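Local coordinates for berberine bridge enzyme-like protein (PDB 5D79) that binds FAD as a plant berberine bridge enzyme-like oxidoreductase and takes part in adaptation to salt stress, at residues I81-K86 against D129-R134; D282-R287 against G304-P309; A469-K474 against K498-N503. One frame throughout, in Å; residues are numbered along the deposited sequence.

Interaction 1: residues I81-K86 against D129-R134; sequences IITPVK and DLRNLR
A single water is gripped by three backbone groups of Pro84, Asp129 and Asn132: it donates to Pro84 O at 2.6 Å and to Asp129 O, and it accepts from Asn132 N. Asp129 O is also approached by Thr83 CA at 3.4 Å, in a CA-H...O contact that is nearly straight (164° at the hydrogen). One step back, Asp129 N donates to Ile82 O at 2.9 Å. That bond belongs to the parallel pairing of strands 80-82 and 125-129 within the FAD-binding PCMH-type domain. Beyond it both segments leave the sheet, and 129-134 folds into a type I beta turn from Leu130 to Leu133.

The Asp129 side chain braces this exit by bonds to Arg131. Its CG stands anti to the backbone N (chi1 -169°), which carries OD1 to Arg131 N at 3.0 Å and makes an Asx turn. Arg131 NE reaches the same OD1 from above, 54° out of the carboxylate plane, while Arg131 NH2 pairs with Asp129 OD2 at 2.8 Å in a salt bridge. Arg107 forms a second salt bridge to OD2. With an alanine here, the Asx turn would probably lose its acceptor, and Arg107 and Arg131 the carboxylate they share.

Farther along, Asn132 ND2 makes a weak hydrogen bond to Thr83 O at 3.1 Å. The Asn132 amide lies alongside Val85, with ND2 3.5 Å from Val85 CG1. Leu133 presses its CD2 methyl on Val85 O at 3.1 Å. Leu130 CD2 meets Pro84 CG more loosely, and the Leu130 side chain also touches the FAD.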
loop_
_atom_site.group_PDB
_atom_site.type_symbol
_atom_site.label_atom_id
_atom_site.label_comp_id
_atom_site.label_asym_id
_atom_site.label_seq_id
_atom_site.Cartn_x
_atom_site.Cartn_y
_atom_site.Cartn_z
ATOM N N ILE A 81 -6.217 -1.033 -23.472
ATOM C CA ILE A 81 -6.746 -0.764 -22.141
ATOM C C ILE A 81 -8.258 -0.891 -22.175
ATOM O O ILE A 81 -8.904 -0.370 -23.066
ATOM C CB ILE A 81 -6.374 0.646 -21.640
ATOM C CG1 ILE A 81 -4.854 0.823 -21.609
ATOM C CG2 ILE A 81 -6.984 0.917 -20.266
ATOM C CD1 ILE A 81 -4.418 2.262 -21.436
ATOM N N ILE A 82 -8.824 -1.591 -21.206
ATOM C CA ILE A 82 -10.268 -1.709 -21.099
ATOM C C ILE A 82 -10.724 -1.095 -19.769
ATOM O O ILE A 82 -10.195 -1.428 -18.703
ATOM C CB ILE A 82 -10.735 -3.189 -21.203
ATOM C CG1 ILE A 82 -10.145 -3.869 -22.447
ATOM C CG2 ILE A 82 -12.246 -3.278 -21.236
ATOM C CD1 ILE A 82 -8.841 -4.638 -22.197
ATOM N N THR A 83 -11.680 -0.170 -19.843
ATOM C CA THR A 83 -12.258 0.448 -18.649
ATOM C C THR A 83 -13.683 -0.071 -18.452
ATOM O O THR A 83 -14.645 0.586 -18.849
ATOM C CB THR A 83 -12.267 2.023 -18.719
ATOM O OG1 THR A 83 -13.157 2.491 -19.748
ATOM C CG2 THR A 83 -10.871 2.569 -18.974
ATOM N N PRO A 84 -13.818 -1.257 -17.832
ATOM C CA PRO A 84 -15.120 -1.905 -17.622
ATOM C C PRO A 84 -16.106 -1.022 -16.851
ATOM O O PRO A 84 -15.676 -0.202 -16.041
ATOM C CB PRO A 84 -14.760 -3.154 -16.812
ATOM C CG PRO A 84 -13.435 -2.813 -16.159
ATOM C CD PRO A 84 -12.725 -1.991 -17.167
ATOM N N VAL A 85 -17.403 -1.186 -17.103
ATOM C CA VAL A 85 -18.422 -0.421 -16.386
ATOM C C VAL A 85 -19.398 -1.333 -15.642
ATOM O O VAL A 85 -20.152 -0.878 -14.779
ATOM C CB VAL A 85 -19.212 0.505 -17.333
ATOM C CG1 VAL A 85 -18.281 1.545 -17.961
ATOM C CG2 VAL A 85 -19.943 -0.305 -18.399
ATOM N N LYS A 86 -19.383 -2.618 -15.974
ATOM C CA LYS A 86 -20.180 -3.600 -15.251
ATOM C C LYS A 86 -19.335 -4.845 -15.069
ATOM O O LYS A 86 -18.357 -5.039 -15.786
ATOM C CB LYS A 86 -21.485 -3.914 -15.991
ATOM C CG LYS A 86 -21.304 -4.290 -17.443
ATOM C CD LYS A 86 -22.618 -4.259 -18.204
ATOM C CE LYS A 86 -22.415 -4.550 -19.695
ATOM N NZ LYS A 86 -21.643 -3.489 -20.418
ATOM N N ASP A 129 -8.370 -1.396 -16.393
ATOM C CA ASP A 129 -8.420 -0.217 -15.526
ATOM C C ASP A 129 -9.801 -0.139 -14.875
ATOM O O ASP A 129 -10.818 -0.074 -15.571
ATOM C CB ASP A 129 -8.110 1.050 -16.339
ATOM C CG ASP A 129 -7.882 2.302 -15.470
ATOM O OD1 ASP A 129 -8.703 2.597 -14.576
ATOM O OD2 ASP A 129 -6.878 3.014 -15.712
ATOM N N LEU A 130 -9.829 -0.138 -13.542
ATOM C CA LEU A 130 -11.079 -0.252 -12.783
ATOM C C LEU A 130 -11.688 1.085 -12.401
ATOM O O LEU A 130 -12.590 1.140 -11.570
ATOM C CB LEU A 130 -10.853 -1.070 -11.515
ATOM C CG LEU A 130 -10.404 -2.506 -11.772
ATOM C CD1 LEU A 130 -9.986 -3.167 -10.485
ATOM C CD2 LEU A 130 -11.525 -3.280 -12.430
ATOM N N ARG A 131 -11.209 2.151 -13.031
ATOM C CA ARG A 131 -11.615 3.508 -12.695
ATOM C C ARG A 131 -13.128 3.754 -12.702
ATOM O O ARG A 131 -13.607 4.638 -12.008
ATOM C CB ARG A 131 -10.949 4.486 -13.657
ATOM C CG ARG A 131 -11.453 4.416 -15.093
ATOM C CD ARG A 131 -10.650 5.366 -15.932
ATOM N NE ARG A 131 -9.250 5.278 -15.543
ATOM C CZ ARG A 131 -8.276 6.017 -16.055
ATOM N NH1 ARG A 131 -8.544 6.918 -16.991
ATOM N NH2 ARG A 131 -7.031 5.850 -15.627
ATOM N N ASN A 132 -13.876 2.978 -13.482
ATOM C CA ASN A 132 -15.320 3.182 -13.610
ATOM C C ASN A 132 -16.136 2.444 -12.557
ATOM O O ASN A 132 -17.308 2.757 -12.342
ATOM C CB ASN A 132 -15.797 2.757 -15.003
ATOM C CG ASN A 132 -15.347 3.710 -16.087
ATOM O OD1 ASN A 132 -15.065 4.884 -15.820
ATOM N ND2 ASN A 132 -15.286 3.216 -17.323
ATOM N N LEU A 133 -15.516 1.455 -11.915
ATOM C CA LEU A 133 -16.181 0.679 -10.872
ATOM C C LEU A 133 -15.668 1.088 -9.494
ATOM O O LEU A 133 -14.801 0.432 -8.918
ATOM C CB LEU A 133 -15.977 -0.824 -11.098
ATOM C CG LEU A 133 -16.544 -1.403 -12.395
ATOM C CD1 LEU A 133 -16.241 -2.891 -12.525
ATOM C CD2 LEU A 133 -18.039 -1.142 -12.466
ATOM N N ARG A 134 -16.219 2.178 -8.973
ATOM C CA ARG A 134 -15.761 2.735 -7.709
ATOM C C ARG A 134 -16.923 3.088 -6.792
ATOM O O ARG A 134 -16.809 3.971 -5.934
ATOM C CB ARG A 134 -14.895 3.973 -7.958
ATOM C CG ARG A 134 -15.561 5.068 -8.751
ATOM C CD ARG A 134 -14.605 6.225 -8.934
ATOM N NE ARG A 134 -14.714 6.814 -10.261
ATOM C CZ ARG A 134 -14.161 7.970 -10.616
ATOM N NH1 ARG A 134 -14.310 8.423 -11.855
ATOM N NH2 ARG A 134 -13.470 8.676 -9.731
HETATM O O HOH W 1 -13.349 0.838 -15.438
#

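Interaction 2: residues D282-R287 against G304-P309; sequences DDLFIR and GLYIGP
Leu284 and Tyr306 both extend CG anti to the backbone N (chi1 -178° and 179°), and from paired backbone positions their side chains cross at about a right angle. Leu284 CB comes to the edge of the Tyr306 ring, in its plane, 4.0 Å from CD1. Asp283 CB approaches the same ring at CE1, 3.9 Å away, and the Asp283 carboxylate has its salt bridge with Lys194. On the other face of the sheet, Phe285 and Leu305 meet through their CB atoms, and the Phe285 ring sends CZ over one face of the Arg287 guanidinium.

The backbone evidence is three hydrogen bonds. Phe285 N donates to Leu305 O at 3.0 Å; the return bond, from Leu305 N to Phe285 O, lies in the carbonyl plane on a lone pair. Past the last strand pair, Ile307 N donates to Asp283 O at 2.9 Å in a nearly straight bond (165°). Ile307 is the centre of an inverse gamma turn, which bends the chain off the strand while Ile307 CG1 still rests 3.4 Å from Asp283 O. At the other end Gly304 CA sits only 2.9 Å from Phe285 O, an approach a side chain would obstruct.

Helix 310-320 packs against Leu284 and Tyr306 through Leu313, and strand 253-260 flanks Leu305. The arrangement is an antiparallel beta hairpin, strands 284-292 and 298-306, inside the seven-stranded antiparallel sheet characteristic of the second domain of berberine bridge enzymes.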
loop_
_atom_site.group_PDB
_atom_site.type_symbol
_atom_site.label_atom_id
_atom_site.label_comp_id
_atom_site.label_asym_id
_atom_site.label_seq_id
_atom_site.Cartn_x
_atom_site.Cartn_y
_atom_site.Cartn_z
ATOM N N ASP A 282 -3.287 0.598 22.756
ATOM C CA ASP A 282 -3.740 0.448 21.377
ATOM C C ASP A 282 -4.264 1.755 20.811
ATOM O O ASP A 282 -4.243 1.969 19.601
ATOM C CB ASP A 282 -4.843 -0.609 21.280
ATOM C CG ASP A 282 -4.329 -2.014 21.446
ATOM O OD1 ASP A 282 -3.119 -2.182 21.697
ATOM O OD2 ASP A 282 -5.144 -2.959 21.347
ATOM N N ASP A 283 -4.755 2.613 21.698
ATOM C CA ASP A 283 -5.327 3.907 21.317
ATOM C C ASP A 283 -4.285 4.932 20.835
ATOM O O ASP A 283 -4.630 5.890 20.160
ATOM C CB ASP A 283 -6.122 4.493 22.496
ATOM C CG ASP A 283 -7.435 3.762 22.748
ATOM O OD1 ASP A 283 -8.007 3.215 21.781
ATOM O OD2 ASP A 283 -7.899 3.738 23.911
ATOM N N LEU A 284 -3.017 4.708 21.173
ATOM C CA LEU A 284 -1.943 5.644 20.848
ATOM C C LEU A 284 -1.046 5.188 19.691
ATOM O O LEU A 284 -0.373 4.165 19.770
ATOM C CB LEU A 284 -1.070 5.906 22.087
ATOM C CG LEU A 284 0.079 6.911 21.925
ATOM C CD1 LEU A 284 -0.440 8.219 21.348
ATOM C CD2 LEU A 284 0.763 7.171 23.263
ATOM N N PHE A 285 -1.037 5.993 18.636
ATOM C CA PHE A 285 -0.210 5.784 17.459
ATOM C C PHE A 285 0.867 6.848 17.412
ATOM O O PHE A 285 0.543 8.023 17.331
ATOM C CB PHE A 285 -1.067 5.848 16.187
ATOM C CG PHE A 285 -0.276 5.774 14.903
ATOM C CD1 PHE A 285 0.101 4.552 14.372
ATOM C CD2 PHE A 285 0.083 6.931 14.221
ATOM C CE1 PHE A 285 0.827 4.487 13.186
ATOM C CE2 PHE A 285 0.805 6.868 13.034
ATOM C CZ PHE A 285 1.172 5.645 12.519
ATOM N N ILE A 286 2.135 6.446 17.463
ATOM C CA ILE A 286 3.245 7.395 17.395
ATOM C C ILE A 286 4.266 7.033 16.305
ATOM O O ILE A 286 5.040 6.079 16.443
ATOM C CB ILE A 286 4.006 7.505 18.745
ATOM C CG1 ILE A 286 3.114 7.174 19.932
ATOM C CG2 ILE A 286 4.625 8.893 18.922
ATOM C CD1 ILE A 286 3.902 7.058 21.191
ATOM N N ARG A 287 4.277 7.826 15.245
ATOM C CA ARG A 287 5.189 7.647 14.117
ATOM C C ARG A 287 6.385 8.621 14.163
ATOM O O ARG A 287 6.272 9.755 14.624
ATOM C CB ARG A 287 4.411 7.807 12.800
ATOM C CG ARG A 287 5.250 8.244 11.588
ATOM C CD ARG A 287 4.490 8.124 10.263
ATOM N NE ARG A 287 4.095 6.739 9.987
ATOM C CZ ARG A 287 3.262 6.383 9.014
ATOM N NH1 ARG A 287 2.736 7.314 8.221
ATOM N NH2 ARG A 287 2.944 5.109 8.833
ATOM N N GLY A 304 1.323 11.787 15.656
ATOM C CA GLY A 304 0.534 10.725 16.232
ATOM C C GLY A 304 -0.950 10.968 16.274
ATOM O O GLY A 304 -1.415 12.092 16.134
ATOM N N LEU A 305 -1.684 9.884 16.463
ATOM C CA LEU A 305 -3.128 9.913 16.563
ATOM C C LEU A 305 -3.509 9.164 17.830
ATOM O O LEU A 305 -3.139 8.006 18.022
ATOM C CB LEU A 305 -3.779 9.286 15.327
ATOM C CG LEU A 305 -5.283 9.048 15.446
ATOM C CD1 LEU A 305 -6.012 10.347 15.457
ATOM C CD2 LEU A 305 -5.790 8.176 14.327
ATOM N N TYR A 306 -4.218 9.844 18.715
ATOM C CA TYR A 306 -4.687 9.208 19.922
ATOM C C TYR A 306 -6.202 9.072 19.856
ATOM O O TYR A 306 -6.907 10.061 19.606
ATOM C CB TYR A 306 -4.251 10.009 21.146
ATOM C CG TYR A 306 -4.724 9.420 22.451
ATOM C CD1 TYR A 306 -4.170 8.245 22.946
ATOM C CD2 TYR A 306 -5.723 10.035 23.181
ATOM C CE1 TYR A 306 -4.601 7.708 24.130
ATOM C CE2 TYR A 306 -6.161 9.504 24.369
ATOM C CZ TYR A 306 -5.600 8.344 24.840
ATOM O OH TYR A 306 -6.044 7.825 26.029
ATOM N N ILE A 307 -6.699 7.849 20.055
ATOM C CA ILE A 307 -8.143 7.595 20.045
ATOM C C ILE A 307 -8.751 7.923 21.416
ATOM O O ILE A 307 -9.072 7.029 22.203
ATOM C CB ILE A 307 -8.463 6.136 19.663
ATOM C CG1 ILE A 307 -7.627 5.711 18.482
ATOM C CG2 ILE A 307 -9.920 5.982 19.288
ATOM C CD1 ILE A 307 -7.911 6.518 17.259
ATOM N N GLY A 308 -8.900 9.221 21.684
ATOM C CA GLY A 308 -9.387 9.711 22.960
ATOM C C GLY A 308 -9.071 11.187 23.127
ATOM O O GLY A 308 -8.514 11.799 22.213
ATOM N N PRO A 309 -9.418 11.760 24.297
ATOM C CA PRO A 309 -9.317 13.188 24.648
ATOM C C PRO A 309 -7.885 13.685 24.850
ATOM O O PRO A 309 -7.001 12.887 25.156
ATOM C CB PRO A 309 -10.085 13.286 25.982
ATOM C CG PRO A 309 -10.838 12.019 26.109
ATOM C CD PRO A 309 -10.054 10.983 25.371
#

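Interaction 3: residues A469-K474 against K498-N503; sequences AYVNFK and KYFKNN. With FAD (flavin-adenine dinucleotide), chain E.
Polar contacts between the segments run through the backbone. Ala469 N donates to Lys498 O at 2.8 Å, approaching 54° above the carbonyl plane, and so takes up a carbonyl of the last turn of helix 488-500. Ala469 O in turn lies 3.3 Å from Tyr499 CA in a CA-H...O contact.

Apolar contact centres on the Tyr499 ring. Val471 has CG2 anti to its backbone N, and that methyl sits over the ring face, 3.9 Å from the centroid and 13° off the normal, a CH-pi contact. The same CG2 meets Phe500 CZ at 3.8 Å, while Ala469 CB packs on Tyr499 CD1. The Tyr499 hydroxyl is tied to Gln524 and the backbone N of Asp475.

Cofactor contacts come from the type I turn Tyr470-Phe473 and the lysine after it. Tyr470 OH donates to FAD O2 at 2.7 Å, FAD O4' donates to Asn472 OD1, and Lys474 NZ donates to FAD O3B at 2.7 Å. Phe473 CE1 lies 3.5 Å from FAD C10.

Asn472 ND2 and Gly187 N both donate to Tyr470 OH, which would leave the hydroxyl little freedom to turn and is consistent with its own hydrogen being directed at FAD O2.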
loop_
_atom_site.group_PDB
_atom_site.type_symbol
_atom_site.label_atom_id
_atom_site.label_comp_id
_atom_site.label_asym_id
_atom_site.label_seq_id
_atom_site.Cartn_x
_atom_site.Cartn_y
_atom_site.Cartn_z
ATOM N N ALA A 469 9.680 -8.104 4.168
ATOM C CA ALA A 469 9.299 -7.014 3.269
ATOM C C ALA A 469 7.766 -6.885 3.154
ATOM O O ALA A 469 7.033 -7.882 3.203
ATOM C CB ALA A 469 9.929 -7.234 1.879
ATOM N N TYR A 470 7.287 -5.654 2.995
ATOM C CA TYR A 470 5.856 -5.377 2.820
ATOM C C TYR A 470 5.434 -5.380 1.326
ATOM O O TYR A 470 5.921 -4.566 0.532
ATOM C CB TYR A 470 5.526 -4.030 3.481
ATOM C CG TYR A 470 4.066 -3.614 3.467
ATOM C CD1 TYR A 470 3.030 -4.554 3.522
ATOM C CD2 TYR A 470 3.723 -2.265 3.403
ATOM C CE1 TYR A 470 1.697 -4.144 3.511
ATOM C CE2 TYR A 470 2.411 -1.862 3.379
ATOM C CZ TYR A 470 1.409 -2.799 3.444
ATOM O OH TYR A 470 0.117 -2.359 3.418
ATOM N N VAL A 471 4.514 -6.280 0.962
ATOM C CA VAL A 471 4.164 -6.525 -0.447
ATOM C C VAL A 471 3.492 -5.323 -1.104
ATOM O O VAL A 471 3.517 -5.193 -2.333
ATOM C CB VAL A 471 3.252 -7.788 -0.616
ATOM C CG1 VAL A 471 1.767 -7.480 -0.359
ATOM C CG2 VAL A 471 3.433 -8.391 -2.005
ATOM N N ASN A 472 2.917 -4.437 -0.296
ATOM C CA ASN A 472 2.361 -3.193 -0.821
ATOM C C ASN A 472 3.461 -2.196 -1.188
ATOM O O ASN A 472 3.212 -1.219 -1.886
ATOM C CB ASN A 472 1.380 -2.564 0.176
ATOM C CG ASN A 472 -0.062 -2.976 -0.086
ATOM O OD1 ASN A 472 -0.404 -3.421 -1.179
ATOM N ND2 ASN A 472 -0.911 -2.815 0.910
ATOM N N PHE A 473 4.683 -2.446 -0.725
ATOM C CA PHE A 473 5.846 -1.711 -1.231
ATOM C C PHE A 473 6.638 -2.630 -2.178
ATOM O O PHE A 473 7.728 -3.079 -1.834
ATOM C CB PHE A 473 6.751 -1.212 -0.084
ATOM C CG PHE A 473 6.084 -0.231 0.868
ATOM C CD1 PHE A 473 5.123 0.670 0.421
ATOM C CD2 PHE A 473 6.424 -0.215 2.220
ATOM C CE1 PHE A 473 4.512 1.573 1.306
ATOM C CE2 PHE A 473 5.815 0.674 3.109
ATOM C CZ PHE A 473 4.860 1.570 2.650
ATOM N N LYS A 474 6.084 -2.928 -3.352
ATOM C CA LYS A 474 6.725 -3.861 -4.287
ATOM C C LYS A 474 8.153 -3.436 -4.664
ATOM O O LYS A 474 8.405 -2.271 -4.988
ATOM C CB LYS A 474 5.884 -4.026 -5.563
ATOM C CG LYS A 474 5.061 -5.310 -5.629
ATOM C CD LYS A 474 4.543 -5.537 -7.039
ATOM C CE LYS A 474 3.170 -6.212 -7.047
ATOM N NZ LYS A 474 2.537 -6.143 -8.403
ATOM N N LYS A 498 10.064 -13.488 1.842
ATOM C CA LYS A 498 10.369 -12.166 2.370
ATOM C C LYS A 498 9.072 -11.369 2.609
ATOM O O LYS A 498 8.869 -10.748 3.656
ATOM C CB LYS A 498 11.308 -11.425 1.412
ATOM C CG LYS A 498 12.628 -12.142 1.143
ATOM C CD LYS A 498 13.471 -11.328 0.170
ATOM C CE LYS A 498 14.867 -11.919 -0.011
ATOM N NZ LYS A 498 15.679 -11.096 -0.956
ATOM N N TYR A 499 8.181 -11.429 1.630
ATOM C CA TYR A 499 6.887 -10.775 1.711
ATOM C C TYR A 499 5.925 -11.474 2.669
ATOM O O TYR A 499 5.173 -10.817 3.382
ATOM C CB TYR A 499 6.236 -10.738 0.335
ATOM C CG TYR A 499 6.793 -9.773 -0.679
ATOM C CD1 TYR A 499 7.207 -8.493 -0.322
ATOM C CD2 TYR A 499 6.843 -10.127 -2.025
ATOM C CE1 TYR A 499 7.689 -7.601 -1.289
ATOM C CE2 TYR A 499 7.314 -9.240 -2.992
ATOM C CZ TYR A 499 7.731 -7.986 -2.621
ATOM O OH TYR A 499 8.197 -7.136 -3.589
ATOM N N PHE A 500 5.931 -12.811 2.661
ATOM C CA PHE A 500 4.878 -13.576 3.316
ATOM C C PHE A 500 5.336 -14.568 4.380
ATOM O O PHE A 500 4.496 -15.182 5.042
ATOM C CB PHE A 500 4.080 -14.328 2.263
ATOM C CG PHE A 500 3.457 -13.432 1.244
ATOM C CD1 PHE A 500 2.471 -12.535 1.613
ATOM C CD2 PHE A 500 3.848 -13.486 -0.078
ATOM C CE1 PHE A 500 1.890 -11.711 0.692
ATOM C CE2 PHE A 500 3.264 -12.659 -1.006
ATOM C CZ PHE A 500 2.281 -11.769 -0.617
ATOM N N LYS A 501 6.654 -14.721 4.530
ATOM C CA LYS A 501 7.273 -15.637 5.504
ATOM C C LYS A 501 6.639 -17.035 5.509
ATOM O O LYS A 501 6.614 -17.697 4.477
ATOM C CB LYS A 501 7.242 -15.021 6.904
ATOM C CG LYS A 501 8.023 -13.710 6.982
ATOM C CD LYS A 501 8.571 -13.462 8.377
ATOM C CE LYS A 501 9.752 -12.512 8.333
ATOM N NZ LYS A 501 9.913 -11.782 9.618
ATOM N N ASN A 502 6.126 -17.486 6.650
ATOM C CA ASN A 502 5.588 -18.850 6.740
ATOM C C ASN A 502 4.254 -19.028 6.017
ATOM O O ASN A 502 3.763 -20.146 5.865
ATOM C CB ASN A 502 5.441 -19.262 8.202
ATOM C CG ASN A 502 6.758 -19.213 8.944
ATOM O OD1 ASN A 502 7.768 -19.697 8.451
ATOM N ND2 ASN A 502 6.761 -18.597 10.120
ATOM N N ASN A 503 3.677 -17.920 5.565
ATOM C CA ASN A 503 2.415 -17.950 4.838
ATOM C C ASN A 503 2.589 -18.261 3.360
ATOM O O ASN A 503 1.604 -18.451 2.646
ATOM C CB ASN A 503 1.688 -16.612 4.980
ATOM C CG ASN A 503 1.038 -16.431 6.338
ATOM O OD1 ASN A 503 0.679 -17.408 7.015
ATOM N ND2 ASN A 503 0.852 -15.175 6.732
HETATM P PA FAD E . -2.373 -0.393 -8.364
HETATM O O1A FAD E . -1.103 -0.109 -9.126
HETATM O O2A FAD E . -3.618 -0.064 -9.153
HETATM O O5B FAD E . -2.368 -1.930 -7.863
HETATM C C5B FAD E . -1.221 -2.502 -7.251
HETATM C C4B FAD E . -1.192 -4.033 -7.363
HETATM O O4B FAD E . -2.456 -4.553 -6.992
HETATM C C3B FAD E . -0.913 -4.479 -8.791
HETATM O O3B FAD E . -0.125 -5.650 -8.815
HETATM C C2B FAD E . -2.304 -4.741 -9.342
HETATM O O2B FAD E . -2.305 -5.707 -10.377
HETATM C C1B FAD E . -3.087 -5.167 -8.103
HETATM N N9A FAD E . -4.525 -4.824 -8.139
HETATM C C8A FAD E . -5.120 -3.582 -8.125
HETATM N N7A FAD E . -6.467 -3.751 -8.150
HETATM C C5A FAD E . -6.743 -5.077 -8.178
HETATM C C6A FAD E . -7.929 -5.810 -8.212
HETATM N N6A FAD E . -9.098 -5.226 -7.979
HETATM N N1A FAD E . -7.879 -7.191 -8.234
HETATM C C2A FAD E . -6.665 -7.840 -8.213
HETATM N N3A FAD E . -5.494 -7.107 -8.184
HETATM C C4A FAD E . -5.528 -5.755 -8.165
HETATM N N1 FAD E . 0.588 1.441 1.608
HETATM C C2 FAD E . 0.382 1.317 2.971
HETATM O O2 FAD E . -0.186 0.319 3.431
HETATM N N3 FAD E . 0.801 2.335 3.819
HETATM C C4 FAD E . 1.426 3.470 3.327
HETATM O O4 FAD E . 1.679 4.399 4.095
HETATM C C4X FAD E . 1.612 3.600 1.951
HETATM N N5 FAD E . 2.109 4.774 1.406
HETATM C C5X FAD E . 1.996 4.995 0.041
HETATM C C6 FAD E . 2.249 6.249 -0.512
HETATM C C7 FAD E . 2.138 6.454 -1.890
HETATM C C7M FAD E . 2.425 7.804 -2.475
HETATM C C8 FAD E . 1.724 5.410 -2.720
HETATM C C8M FAD E . 1.620 5.595 -4.206
HETATM C C9 FAD E . 1.473 4.158 -2.169
HETATM C C9A FAD E . 1.656 3.934 -0.801
HETATM N N10 FAD E . 1.442 2.680 -0.251
HETATM C C10 FAD E . 1.159 2.587 1.098
HETATM C "C1'" FAD E . 1.438 1.459 -1.118
HETATM C "C2'" FAD E . 0.067 1.103 -1.661
HETATM O "O2'" FAD E . -0.764 0.706 -0.592
HETATM C "C3'" FAD E . 0.251 -0.023 -2.672
HETATM O "O3'" FAD E . 0.985 0.479 -3.768
HETATM C "C4'" FAD E . -1.065 -0.530 -3.208
HETATM O "O4'" FAD E . -0.909 -1.841 -3.686
HETATM C "C5'" FAD E . -1.483 0.315 -4.390
HETATM O "O5'" FAD E . -2.843 0.069 -4.664
HETATM P P FAD E . -3.480 0.792 -5.945
HETATM O O1P FAD E . -4.829 0.197 -6.251
HETATM O O2P FAD E . -3.577 2.282 -5.731
HETATM O O3P FAD E . -2.313 0.490 -7.017
HETATM O O HOH W 2 3.644 -8.421 2.872
#

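Overall arrangement
The three contacts follow one another along the chain, each closing before the next opens. Interaction 1 lies where the two central strands of the small mixed sheet of the FAD-binding domain run out, and interaction 2 in the hairpin of the seven-stranded antiparallel sheet; their centres are about 37 Å apart, on opposite sides of the chain's centre. Interaction 3, in the berberine-like family region, has its centre about 28 Å from that of interaction 1 and about 26 Å from that of interaction 2. FAD connects two of them: it meets Leu130 of interaction 1 and the turn of interaction 3, so distant parts of the sequence contribute to one cofactor pocket.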